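PDB 2Q88: putative ABC transporter amino acid-binding protein from Sinorhizobium meliloti, which binds the compatible solute ectoine and probably delivers it to an ABC transporter for uptake as an osmoprotectant. Local coordinates for residues S35-E44 against K233-S241. Sequence-based numbering, arbitrary orientation.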
loop_
_atom_site.group_PDB
_atom_site.type_symbol
_atom_site.label_atom_id
_atom_site.label_comp_id
_atom_site.label_asym_id
_atom_site.label_seq_id
_atom_site.Cartn_x
_atom_site.Cartn_y
_atom_site.Cartn_z
ATOM N N SER A 35 -6.173 10.564 6.451
ATOM C CA SER A 35 -7.051 9.454 6.753
ATOM C C SER A 35 -6.758 8.326 5.762
ATOM O O SER A 35 -5.640 8.223 5.251
ATOM C CB SER A 35 -8.517 9.886 6.666
ATOM O OG SER A 35 -8.814 10.354 5.371
ATOM N N GLY A 36 -7.758 7.499 5.488
ATOM C CA GLY A 36 -7.530 6.228 4.814
ATOM C C GLY A 36 -7.305 5.177 5.880
ATOM O O GLY A 36 -7.068 5.505 7.046
ATOM N N ALA A 37 -7.399 3.911 5.484
ATOM C CA ALA A 37 -7.385 2.794 6.415
ATOM C C ALA A 37 -6.078 2.624 7.172
ATOM O O ALA A 37 -6.083 2.323 8.364
ATOM C CB ALA A 37 -7.760 1.502 5.699
ATOM N N ALA A 38 -4.957 2.822 6.489
ATOM C CA ALA A 38 -3.666 2.591 7.119
ATOM C C ALA A 38 -3.330 3.662 8.179
ATOM O O ALA A 38 -3.002 3.294 9.312
ATOM C CB ALA A 38 -2.563 2.439 6.073
ATOM N N PRO A 39 -3.441 4.956 7.846
ATOM C CA PRO A 39 -3.281 6.013 8.852
ATOM C C PRO A 39 -4.342 5.998 9.961
ATOM O O PRO A 39 -4.037 6.387 11.085
ATOM C CB PRO A 39 -3.393 7.294 8.032
ATOM C CG PRO A 39 -3.019 6.863 6.641
ATOM C CD PRO A 39 -3.689 5.530 6.507
ATOM N N ASP A 40 -5.563 5.556 9.666
ATOM C CA ASP A 40 -6.601 5.495 10.709
ATOM C C ASP A 40 -6.264 4.444 11.771
ATOM O O ASP A 40 -6.393 4.691 12.971
ATOM C CB ASP A 40 -7.993 5.223 10.126
ATOM C CG ASP A 40 -8.707 6.491 9.629
ATOM O OD1 ASP A 40 -8.114 7.593 9.567
ATOM O OD2 ASP A 40 -9.897 6.470 9.255
ATOM N N VAL A 41 -5.840 3.265 11.329
ATOM C CA VAL A 41 -5.398 2.210 12.237
ATOM C C VAL A 41 -4.169 2.667 13.044
ATOM O O VAL A 41 -4.111 2.484 14.267
ATOM C CB VAL A 41 -5.107 0.901 11.467
ATOM C CG1 VAL A 41 -4.315 -0.095 12.325
ATOM C CG2 VAL A 41 -6.398 0.267 11.008
ATOM N N ALA A 42 -3.201 3.261 12.343
ATOM C CA ALA A 42 -1.951 3.689 12.940
ATOM C C ALA A 42 -2.190 4.797 13.951
ATOM O O ALA A 42 -1.587 4.798 15.024
ATOM C CB ALA A 42 -0.977 4.156 11.862
ATOM N N ARG A 43 -3.085 5.725 13.622
ATOM C CA ARG A 43 -3.384 6.829 14.536
ATOM C C ARG A 43 -4.007 6.299 15.813
ATOM O O ARG A 43 -3.651 6.743 16.895
ATOM C CB ARG A 43 -4.314 7.865 13.904
ATOM C CG ARG A 43 -4.651 9.027 14.845
ATOM C CD ARG A 43 -5.768 9.919 14.335
ATOM N NE ARG A 43 -5.415 10.427 13.017
ATOM C CZ ARG A 43 -4.635 11.476 12.795
ATOM N NH1 ARG A 43 -4.118 12.176 13.814
ATOM N NH2 ARG A 43 -4.376 11.832 11.539
ATOM N N GLU A 44 -4.922 5.340 15.677
ATOM C CA GLU A 44 -5.602 4.760 16.837
ATOM C C GLU A 44 -4.638 3.999 17.751
ATOM O O GLU A 44 -4.693 4.148 18.972
ATOM C CB GLU A 44 -6.793 3.879 16.412
ATOM C CG GLU A 44 -7.674 3.398 17.566
ATOM C CD GLU A 44 -8.092 4.519 18.532
ATOM O OE1 GLU A 44 -7.987 4.310 19.767
ATOM O OE2 GLU A 44 -8.525 5.609 18.076
ATOM N N LYS A 233 -14.018 -2.575 12.584
ATOM C CA LYS A 233 -14.813 -1.332 12.562
ATOM C C LYS A 233 -14.047 -0.199 11.881
ATOM O O LYS A 233 -14.652 0.686 11.272
ATOM C CB LYS A 233 -15.240 -0.900 13.975
ATOM C CG LYS A 233 -16.267 -1.797 14.624
ATOM C CD LYS A 233 -17.411 -2.133 13.671
ATOM C CE LYS A 233 -18.549 -2.826 14.401
ATOM N NZ LYS A 233 -18.097 -4.093 15.011
ATOM N N ILE A 234 -12.718 -0.232 11.979
ATOM C CA ILE A 234 -11.895 0.810 11.369
ATOM C C ILE A 234 -11.697 0.573 9.865
ATOM O O ILE A 234 -11.923 1.482 9.056
ATOM C CB ILE A 234 -10.533 0.952 12.100
ATOM C CG1 ILE A 234 -10.735 1.554 13.499
ATOM C CG2 ILE A 234 -9.573 1.811 11.280
ATOM C CD1 ILE A 234 -9.514 1.398 14.415
ATOM N N ILE A 235 -11.279 -0.631 9.490
ATOM C CA ILE A 235 -10.873 -0.884 8.093
ATOM C C ILE A 235 -12.002 -1.276 7.137
ATOM O O ILE A 235 -11.942 -0.973 5.941
ATOM C CB ILE A 235 -9.709 -1.914 8.009
ATOM C CG1 ILE A 235 -10.199 -3.341 8.317
ATOM C CG2 ILE A 235 -8.555 -1.497 8.911
ATOM C CD1 ILE A 235 -9.183 -4.427 7.950
ATOM N N GLU A 236 -13.029 -1.942 7.648
ATOM C CA GLU A 236 -14.091 -2.436 6.769
ATOM C C GLU A 236 -14.956 -1.359 6.061
ATOM O O GLU A 236 -15.345 -1.573 4.916
ATOM C CB GLU A 236 -14.911 -3.555 7.432
ATOM C CG GLU A 236 -14.031 -4.738 7.842
ATOM C CD GLU A 236 -14.769 -6.060 7.930
ATOM O OE1 GLU A 236 -15.918 -6.080 8.423
ATOM O OE2 GLU A 236 -14.190 -7.088 7.494
ATOM N N PRO A 237 -15.218 -0.204 6.681
ATOM C CA PRO A 237 -15.814 0.927 5.951
ATOM C C PRO A 237 -15.013 1.390 4.725
ATOM O O PRO A 237 -15.572 2.042 3.841
ATOM C CB PRO A 237 -15.829 2.036 7.002
ATOM C CG PRO A 237 -15.999 1.309 8.264
ATOM C CD PRO A 237 -15.042 0.139 8.106
ATOM N N TYR A 238 -13.716 1.076 4.684
ATOM C CA TYR A 238 -12.880 1.391 3.521
ATOM C C TYR A 238 -12.884 0.288 2.455
ATOM O O TYR A 238 -12.343 0.473 1.353
ATOM C CB TYR A 238 -11.440 1.650 3.964
ATOM C CG TYR A 238 -11.230 2.961 4.682
ATOM C CD1 TYR A 238 -11.232 4.163 3.983
ATOM C CD2 TYR A 238 -11.010 2.999 6.060
ATOM C CE1 TYR A 238 -11.026 5.372 4.625
ATOM C CE2 TYR A 238 -10.792 4.215 6.719
ATOM C CZ TYR A 238 -10.809 5.395 5.988
ATOM O OH TYR A 238 -10.593 6.617 6.603
ATOM N N GLY A 239 -13.466 -0.861 2.787
ATOM C CA GLY A 239 -13.631 -1.952 1.815
ATOM C C GLY A 239 -12.756 -3.160 2.073
ATOM O O GLY A 239 -12.832 -4.161 1.346
ATOM N N PHE A 240 -11.940 -3.083 3.121
ATOM C CA PHE A 240 -11.021 -4.164 3.466
ATOM C C PHE A 240 -11.703 -5.297 4.233
ATOM O O PHE A 240 -12.756 -5.106 4.832
ATOM C CB PHE A 240 -9.835 -3.606 4.249
ATOM C CG PHE A 240 -8.957 -2.712 3.435
ATOM C CD1 PHE A 240 -9.140 -1.333 3.461
ATOM C CD2 PHE A 240 -7.952 -3.248 2.630
ATOM C CE1 PHE A 240 -8.327 -0.493 2.697
ATOM C CE2 PHE A 240 -7.139 -2.427 1.870
ATOM C CZ PHE A 240 -7.326 -1.048 1.899
ATOM N N SER A 241 -11.109 -6.482 4.190
ATOM C CA SER A 241 -11.631 -7.624 4.945
ATOM C C SER A 241 -10.767 -7.869 6.175
ATOM O O SER A 241 -9.570 -8.109 6.062
ATOM C CB SER A 241 -11.688 -8.876 4.065
ATOM O OG SER A 241 -11.923 -10.037 4.847
#
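V41 meets I234 and I235 where helix 37-48 packs against the end of helix 230-235, within one lobe of this family 3 solute-binding protein of the periplasmic-binding-protein type. V41 CG2 lies 3.5 Å from I235 CG2, closer than two methyls normally sit, and also touches I234 CG2. V41 carries CG1 anti to its backbone N (chi1 166°), which leaves CG2 beside that N and directed at the isoleucines. Branched chains suit this seam, since each can offer a methyl close to its own backbone.

One turn earlier, A37 is small enough to let two aromatic rings close in: its CB is 3.6 Å from Y238 CD2 and equally near F240 CE1. F240 carries the packing toward the ligand pocket, its ring meeting pocket residue F25 edge-to-face. Y238 lays one ring face over the start of the helix, with A37 N 3.6 Å above the ring centre and G36 C nearer the rim. G36, the N-cap residue, has a backbone shape at which a CB would press on the carbonyl O of S35.

At the polar edge Y238 OH accepts a bent hydrogen bond from G36 N (3.2 Å, 136°) and donates to D40. A phenylalanine here would lack the hydroxyl and would probably leave G36 N and the D40 carboxylate without their shared partner. The donated bond is short, Y238 OH to D40 OD2 2.7 Å, and reaches the oxygen from 54° out of the carboxylate plane.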